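Local coordinates for protein KLLA0E08119p (PDB 3VA7) that probably catalyses the ATP- and biotin-dependent carboxylation of urea to urea-1-carboxylate, this chain being the urea carboxylase part of a longer enzyme with two activities, at residues L342-A346 against N347-D351; M283-A286 against S287-G291; E680-I683 against E684-N688. All coordinates share one frame; numbering follows the deposited sequence.

Followed from the N terminus, the chain reaches contact 2 first, in the middle of helix 277-293, then contact 1, where helix 337-345 ends and the loop toward strand 362-372 begins, and much later contact 3, in helix 680-688. Each joins residues a few places apart in one continuous stretch, so none closes a long loop, and the three run in series without nesting or crossing. Contacts 2 and 1, centres about 20 Å apart, do not touch, but both pack against strand 235-244 of the biotin carboxylase part. Contact 3 lies against the carboxyltransferase sheet on the opposite side of the chain's centre, its centre about 90 Å from that of contact 1.

Contact 1: L342-A346 against N347-D351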
loop_
_atom_site.group_PDB
_atom_site.type_symbol
_atom_site.label_atom_id
_atom_site.label_comp_id
_atom_site.label_asym_id
_atom_site.label_seq_id
_atom_site.Cartn_x
_atom_site.Cartn_y
_atom_site.Cartn_z
ATOM N N LEU A 342 19.893 -37.288 -3.891
ATOM C CA LEU A 342 20.041 -37.366 -5.323
ATOM C C LEU A 342 21.052 -38.469 -5.695
ATOM O O LEU A 342 20.806 -39.264 -6.613
ATOM C CB LEU A 342 20.445 -36.003 -5.903
ATOM C CG LEU A 342 19.327 -34.956 -5.886
ATOM C CD1 LEU A 342 19.867 -33.503 -6.080
ATOM C CD2 LEU A 342 18.259 -35.260 -6.903
ATOM N N ARG A 343 22.165 -38.515 -4.970
ATOM C CA ARG A 343 23.243 -39.376 -5.320
ATOM C C ARG A 343 22.805 -40.804 -5.074
ATOM O O ARG A 343 23.102 -41.688 -5.901
ATOM C CB ARG A 343 24.491 -39.065 -4.510
ATOM C CG ARG A 343 25.234 -37.753 -4.863
ATOM C CD ARG A 343 26.634 -37.757 -4.211
ATOM N NE ARG A 343 27.197 -39.119 -4.287
ATOM C CZ ARG A 343 28.353 -39.548 -3.747
ATOM N NH1 ARG A 343 29.162 -38.724 -3.055
ATOM N NH2 ARG A 343 28.694 -40.838 -3.898
ATOM N N ILE A 344 22.063 -41.025 -3.979
ATOM C CA ILE A 344 21.600 -42.356 -3.651
ATOM C C ILE A 344 20.609 -42.845 -4.689
ATOM O O ILE A 344 20.644 -44.010 -5.067
ATOM C CB ILE A 344 20.919 -42.432 -2.255
ATOM C CG1 ILE A 344 21.964 -42.300 -1.154
ATOM C CG2 ILE A 344 20.067 -43.732 -2.123
ATOM C CD1 ILE A 344 21.365 -42.017 0.177
ATOM N N ALA A 345 19.719 -41.951 -5.111
ATOM C CA ALA A 345 18.629 -42.292 -6.015
ATOM C C ALA A 345 19.144 -42.671 -7.374
ATOM O O ALA A 345 18.370 -43.258 -8.160
ATOM C CB ALA A 345 17.655 -41.160 -6.165
ATOM N N ALA A 346 20.408 -42.324 -7.660
ATOM C CA ALA A 346 20.999 -42.590 -8.952
ATOM C C ALA A 346 22.080 -43.694 -8.822
ATOM O O ALA A 346 22.912 -43.892 -9.728
ATOM C CB ALA A 346 21.569 -41.335 -9.505
ATOM N N ASN A 347 22.049 -44.388 -7.674
ATOM C CA ASN A 347 22.887 -45.568 -7.351
ATOM C C ASN A 347 24.336 -45.242 -7.322
ATOM O O ASN A 347 25.163 -46.035 -7.693
ATOM C CB ASN A 347 22.670 -46.781 -8.299
ATOM C CG ASN A 347 21.216 -47.275 -8.351
ATOM O OD1 ASN A 347 20.400 -47.112 -7.432
ATOM N ND2 ASN A 347 20.900 -47.901 -9.455
ATOM N N ASP A 348 24.632 -44.037 -6.908
ATOM C CA ASP A 348 26.003 -43.580 -6.786
ATOM C C ASP A 348 26.043 -43.132 -5.327
ATOM O O ASP A 348 26.432 -42.003 -4.983
ATOM C CB ASP A 348 26.292 -42.469 -7.809
ATOM C CG ASP A 348 27.686 -41.850 -7.655
ATOM O OD1 ASP A 348 28.588 -42.172 -8.473
ATOM O OD2 ASP A 348 27.884 -41.011 -6.739
ATOM N N SER A 349 25.618 -44.046 -4.461
ATOM C CA SER A 349 25.556 -43.752 -3.041
ATOM C C SER A 349 26.952 -43.483 -2.395
ATOM O O SER A 349 27.966 -44.079 -2.757
ATOM C CB SER A 349 24.691 -44.822 -2.316
ATOM O OG SER A 349 25.052 -45.012 -0.942
ATOM N N PRO A 350 26.991 -42.558 -1.432
ATOM C CA PRO A 350 28.176 -42.473 -0.539
ATOM C C PRO A 350 28.449 -43.844 0.035
ATOM O O PRO A 350 27.522 -44.572 0.341
ATOM C CB PRO A 350 27.690 -41.590 0.618
ATOM C CG PRO A 350 26.578 -40.769 0.023
ATOM C CD PRO A 350 25.918 -41.623 -1.046
ATOM N N ASP A 351 29.699 -44.203 0.209
ATOM C CA ASP A 351 29.973 -45.508 0.817
ATOM C C ASP A 351 29.698 -45.516 2.361
ATOM O O ASP A 351 30.508 -45.034 3.146
ATOM C CB ASP A 351 31.376 -45.919 0.348
ATOM C CG ASP A 351 32.165 -46.666 1.357
ATOM O OD1 ASP A 351 31.564 -47.487 2.096
ATOM O OD2 ASP A 351 33.413 -46.433 1.351
#
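Arg343 reaches forward from the last turn of helix 337-345 and holds Asp348 by its backbone carbonyl and its carboxylate together. NE and NH2 both donate to Asp348 O, at 3.1 and 2.8 Å, in a side-on grip with the oxygen close to the guanidinium plane. NE approaches almost in line with the carbonyl, whereas NH2 stands above the carbonyl plane. NH2 also makes a salt bridge to Asp348 OD2 at 3.0 Å, the carboxylate and guanidinium planes being turned 56° apart. The first torsion of Asp348 (chi1 175°) puts the carboxylate beside its own carbonyl carbon, which lets OD2 and O meet the same guanidinium, and Arg343 bends at chi3 (39°) to bring that group back over the loop. With three bonds the guanidinium is fixed in rotation, and Pro350 CD lies above one of its faces. Both charged side chains remain partly exposed.

Between these residues the backbone ends the helix in a Schellman motif, with Asn347 at positive phi as the C-prime residue. Asp348 N donates to Arg343 O at 3.0 Å and Asn347 N to Ile344 O at the same length. Arg343 O also accepts from Ala346 N, the two donors arriving on opposite faces of the carbonyl plane.

The tight side is that of Ile344, buried against Met242 of strand 235-244. Its CG1 meets Ser349 CB at 3.9 Å and Pro350 CD at 4.0 Å, the isoleucine and proline side chains running roughly at right angles. These apolar contacts set the loop against the Ile344 face of the last helical turn, within the biotin carboxylase part. The solvent side belongs to Asn347, exposed at the turn itself although its OD1 is hydrogen-bonded to Lys297.

Contact 2: M283-A286 against S287-G291; sequences MRAA and SERLG
Arg289 folds its guanidinium back over the preceding turn, one face of the group lying on Ala286 CA and on Ala285 O, each 3.6 Å from its plane and offset toward the rim. This is an i to i+3 and i to i+4 overlap within helix 277-293, which packs on the antiparallel sheet of the ATP-grasp domain in the biotin carboxylase part. A bend at chi3 (-64°) turns the chain back toward the two alanines, whose small methyl groups allow the flat group to lie close: Ala286 CB is 3.6 Å from Arg289 NH2 and Ala285 CB is 4.0 Å from NH1. The outer rim of the guanidinium is used as well, NE bonding to Ala155 O and NH2 to Lys156 O, so the helix is tied to the chain following helix 147-154.

Elsewhere round the helix the side chains divide between sheet and surface. Met283 and Ser287 rest on strands 235-244 and 299-307, with Phe304 touching both, and Leu290 packs on Phe315 and Val318 of strand 312-319. On another flank, Glu288 CG lies 3.3 Å from Arg284 O, and from there the extended chain carries OE1 to a hydrogen bond with Ala251 N. The Arg284 guanidinium lies nearby without touching the carboxylate, its NH1 weakly hydrogen-bonded to Ala251 O.

The hydroxyl of Ser287 is buried, and the helix itself satisfies it. With OG beside its own backbone N (chi1 -69°), it donates to Met283 O at 3.0 Å, while Ser287 N reaches the same oxygen from the opposite face of the carbonyl plane.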
loop_
_atom_site.group_PDB
_atom_site.type_symbol
_atom_site.label_atom_id
_atom_site.label_comp_id
_atom_site.label_asym_id
_atom_site.label_seq_id
_atom_site.Cartn_x
_atom_site.Cartn_y
_atom_site.Cartn_z
ATOM N N MET A 283 18.660 -45.391 19.803
ATOM C CA MET A 283 17.659 -44.886 18.896
ATOM C C MET A 283 18.247 -44.975 17.499
ATOM O O MET A 283 17.588 -45.389 16.544
ATOM C CB MET A 283 17.350 -43.452 19.233
ATOM C CG MET A 283 16.173 -43.252 20.181
ATOM S SD MET A 283 16.218 -41.555 20.833
ATOM C CE MET A 283 14.469 -41.321 21.182
ATOM N N ARG A 284 19.513 -44.601 17.400
ATOM C CA ARG A 284 20.238 -44.704 16.156
ATOM C C ARG A 284 20.196 -46.139 15.652
ATOM O O ARG A 284 19.643 -46.393 14.593
ATOM C CB ARG A 284 21.683 -44.210 16.308
ATOM C CG ARG A 284 21.806 -42.693 16.553
ATOM C CD ARG A 284 23.179 -42.277 17.115
ATOM N NE ARG A 284 24.289 -42.676 16.250
ATOM C CZ ARG A 284 24.594 -42.081 15.095
ATOM N NH1 ARG A 284 23.862 -41.057 14.637
ATOM N NH2 ARG A 284 25.635 -42.511 14.384
ATOM N N ALA A 285 20.746 -47.083 16.416
ATOM C CA ALA A 285 20.854 -48.461 15.935
ATOM C C ALA A 285 19.508 -49.076 15.574
ATOM O O ALA A 285 19.439 -49.860 14.624
ATOM C CB ALA A 285 21.647 -49.340 16.888
ATOM N N ALA A 286 18.445 -48.698 16.279
ATOM C CA ALA A 286 17.106 -49.258 16.000
ATOM C C ALA A 286 16.599 -48.740 14.663
ATOM O O ALA A 286 16.015 -49.483 13.846
ATOM C CB ALA A 286 16.126 -48.918 17.110
ATOM N N SER A 287 16.867 -47.458 14.433
ATOM C CA SER A 287 16.525 -46.798 13.182
ATOM C C SER A 287 17.274 -47.421 11.999
ATOM O O SER A 287 16.725 -47.609 10.937
ATOM C CB SER A 287 16.804 -45.280 13.291
ATOM O OG SER A 287 15.909 -44.657 14.183
ATOM N N GLU A 288 18.529 -47.765 12.189
ATOM C CA GLU A 288 19.278 -48.388 11.107
ATOM C C GLU A 288 18.758 -49.800 10.818
ATOM O O GLU A 288 18.817 -50.253 9.671
ATOM C CB GLU A 288 20.785 -48.393 11.405
ATOM C CG GLU A 288 21.357 -47.041 11.820
ATOM C CD GLU A 288 22.868 -46.989 11.795
ATOM O OE1 GLU A 288 23.422 -45.865 11.675
ATOM O OE2 GLU A 288 23.513 -48.064 11.892
ATOM N N ARG A 289 18.226 -50.485 11.838
ATOM C CA ARG A 289 17.724 -51.856 11.616
ATOM C C ARG A 289 16.465 -51.776 10.817
ATOM O O ARG A 289 16.256 -52.532 9.875
ATOM C CB ARG A 289 17.477 -52.622 12.917
ATOM C CG ARG A 289 18.755 -53.002 13.652
ATOM C CD ARG A 289 18.435 -53.941 14.776
ATOM N NE ARG A 289 17.583 -53.376 15.838
ATOM C CZ ARG A 289 18.049 -52.784 16.939
ATOM N NH1 ARG A 289 19.359 -52.625 17.113
ATOM N NH2 ARG A 289 17.199 -52.309 17.836
ATOM N N LEU A 290 15.656 -50.802 11.179
ATOM C CA LEU A 290 14.397 -50.589 10.505
ATOM C C LEU A 290 14.658 -50.230 9.076
ATOM O O LEU A 290 13.990 -50.746 8.173
ATOM C CB LEU A 290 13.649 -49.475 11.179
ATOM C CG LEU A 290 12.161 -49.463 10.883
ATOM C CD1 LEU A 290 11.474 -48.641 11.981
ATOM C CD2 LEU A 290 11.912 -48.855 9.499
ATOM N N GLY A 291 15.636 -49.356 8.851
ATOM C CA GLY A 291 15.913 -48.920 7.514
ATOM C C GLY A 291 16.539 -50.012 6.668
ATOM O O GLY A 291 16.236 -50.116 5.467
#

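Contact 3: E680-I683 against E684-N688; sequences EEYI and EQFFN
Gln685 N donates to Glu681 O at 2.7 Å, a nearly straight bond with an N-H...O angle of 172°. The next i to i+4 bond, Phe686 N to Tyr682 O, is equally long but more bent, and that of Phe687 N to Ile683 O is weak. Beside it, Ile683 and Phe687 run alongside each other in the same direction, Ile683 CG2 lying 4.0 Å from Phe687 CE2, and Ile683 O meets the edge of the phenylalanine ring in its plane.

These contacts lie along helix 680-688 of the carboxyltransferase part, whose buried face packs on a mixed seven-stranded sheet, on strands 735-739 and 756-762, with Phe687 also touching strand 662-669. Tyr682 and Phe686 both have CG anti to the backbone N (chi1 -172° for Tyr682), directing their rings to Phe738; the tyrosine hydroxyl bonds to Pro707 O. Phe686 CD2 sits over the centre of the Phe687 ring, 3.6 Å above its plane.

On the solvent-facing side, where Glu680 is exposed and Glu684 partly so, the like-charged Glu680 OE2 and Glu684 OE2 approach to 3.6 Å with their carboxylate planes well turned from each other.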
loop_
_atom_site.group_PDB
_atom_site.type_symbol
_atom_site.label_atom_id
_atom_site.label_comp_id
_atom_site.label_asym_id
_atom_site.label_seq_id
_atom_site.Cartn_x
_atom_site.Cartn_y
_atom_site.Cartn_z
ATOM N N GLU A 680 -13.423 41.237 -10.122
ATOM C CA GLU A 680 -13.500 41.979 -8.844
ATOM C C GLU A 680 -14.647 41.554 -7.951
ATOM O O GLU A 680 -14.408 41.115 -6.837
ATOM C CB GLU A 680 -13.642 43.486 -9.091
ATOM C CG GLU A 680 -12.356 44.331 -8.969
ATOM C CD GLU A 680 -11.883 44.400 -7.539
ATOM O OE1 GLU A 680 -10.669 44.131 -7.257
ATOM O OE2 GLU A 680 -12.775 44.696 -6.696
ATOM N N GLU A 681 -15.893 41.686 -8.422
ATOM C CA GLU A 681 -17.039 41.394 -7.537
ATOM C C GLU A 681 -17.050 39.951 -7.072
ATOM O O GLU A 681 -17.383 39.662 -5.903
ATOM C CB GLU A 681 -18.411 41.847 -8.075
ATOM C CG GLU A 681 -18.756 41.501 -9.506
ATOM C CD GLU A 681 -20.282 41.553 -9.767
ATOM O OE1 GLU A 681 -20.667 41.751 -10.952
ATOM O OE2 GLU A 681 -21.101 41.404 -8.797
ATOM N N TYR A 682 -16.645 39.040 -7.956
ATOM C CA TYR A 682 -16.597 37.650 -7.532
ATOM C C TYR A 682 -15.604 37.391 -6.374
ATOM O O TYR A 682 -15.933 36.645 -5.425
ATOM C CB TYR A 682 -16.471 36.636 -8.678
ATOM C CG TYR A 682 -16.632 35.274 -8.093
ATOM C CD1 TYR A 682 -17.880 34.835 -7.647
ATOM C CD2 TYR A 682 -15.518 34.459 -7.874
ATOM C CE1 TYR A 682 -18.034 33.602 -7.044
ATOM C CE2 TYR A 682 -15.660 33.201 -7.254
ATOM C CZ TYR A 682 -16.925 32.782 -6.845
ATOM O OH TYR A 682 -17.051 31.548 -6.249
ATOM N N ILE A 683 -14.424 38.021 -6.442
ATOM C CA ILE A 683 -13.497 38.048 -5.293
ATOM C C ILE A 683 -14.138 38.582 -3.990
ATOM O O ILE A 683 -13.976 37.992 -2.899
ATOM C CB ILE A 683 -12.231 38.872 -5.593
ATOM C CG1 ILE A 683 -11.606 38.424 -6.929
ATOM C CG2 ILE A 683 -11.285 38.782 -4.415
ATOM C CD1 ILE A 683 -10.264 39.155 -7.320
ATOM N N GLU A 684 -14.857 39.697 -4.100
ATOM C CA GLU A 684 -15.666 40.180 -2.983
ATOM C C GLU A 684 -16.648 39.113 -2.542
ATOM O O GLU A 684 -16.622 38.726 -1.364
ATOM C CB GLU A 684 -16.454 41.452 -3.315
ATOM C CG GLU A 684 -15.765 42.414 -4.263
ATOM C CD GLU A 684 -16.488 43.762 -4.319
ATOM O OE1 GLU A 684 -17.480 43.917 -3.547
ATOM O OE2 GLU A 684 -16.059 44.654 -5.115
ATOM N N GLN A 685 -17.499 38.628 -3.459
ATOM C CA GLN A 685 -18.509 37.647 -3.052
ATOM C C GLN A 685 -17.844 36.453 -2.416
ATOM O O GLN A 685 -18.417 35.886 -1.488
ATOM C CB GLN A 685 -19.311 37.068 -4.199
ATOM C CG GLN A 685 -19.864 38.001 -5.228
ATOM C CD GLN A 685 -20.724 37.225 -6.197
ATOM O OE1 GLN A 685 -21.449 36.297 -5.784
ATOM N NE2 GLN A 685 -20.658 37.584 -7.481
ATOM N N PHE A 686 -16.649 36.077 -2.906
ATOM C CA PHE A 686 -15.933 34.905 -2.404
ATOM C C PHE A 686 -15.746 34.985 -0.915
ATOM O O PHE A 686 -15.915 33.976 -0.231
ATOM C CB PHE A 686 -14.582 34.699 -3.119
ATOM C CG PHE A 686 -13.757 33.538 -2.581
ATOM C CD1 PHE A 686 -13.944 32.236 -3.072
ATOM C CD2 PHE A 686 -12.808 33.737 -1.586
ATOM C CE1 PHE A 686 -13.182 31.126 -2.605
ATOM C CE2 PHE A 686 -12.053 32.663 -1.085
ATOM C CZ PHE A 686 -12.226 31.346 -1.623
ATOM N N PHE A 687 -15.377 36.186 -0.439
ATOM C CA PHE A 687 -15.078 36.451 0.984
ATOM C C PHE A 687 -16.303 36.967 1.761
ATOM O O PHE A 687 -16.360 36.824 2.993
ATOM C CB PHE A 687 -13.943 37.449 1.125
ATOM C CG PHE A 687 -12.583 36.940 0.667
ATOM C CD1 PHE A 687 -11.723 36.291 1.552
ATOM C CD2 PHE A 687 -12.120 37.199 -0.622
ATOM C CE1 PHE A 687 -10.426 35.865 1.156
ATOM C CE2 PHE A 687 -10.832 36.766 -1.044
ATOM C CZ PHE A 687 -9.983 36.098 -0.159
ATOM N N ASN A 688 -17.276 37.560 1.049
ATOM C CA ASN A 688 -18.507 38.031 1.677
ATOM C C ASN A 688 -19.485 36.896 1.977
ATOM O O ASN A 688 -19.990 36.829 3.097
ATOM C CB ASN A 688 -19.205 39.120 0.856
ATOM C CG ASN A 688 -18.402 40.442 0.765
ATOM O OD1 ASN A 688 -17.377 40.657 1.458
ATOM N ND2 ASN A 688 -18.880 41.343 -0.115
#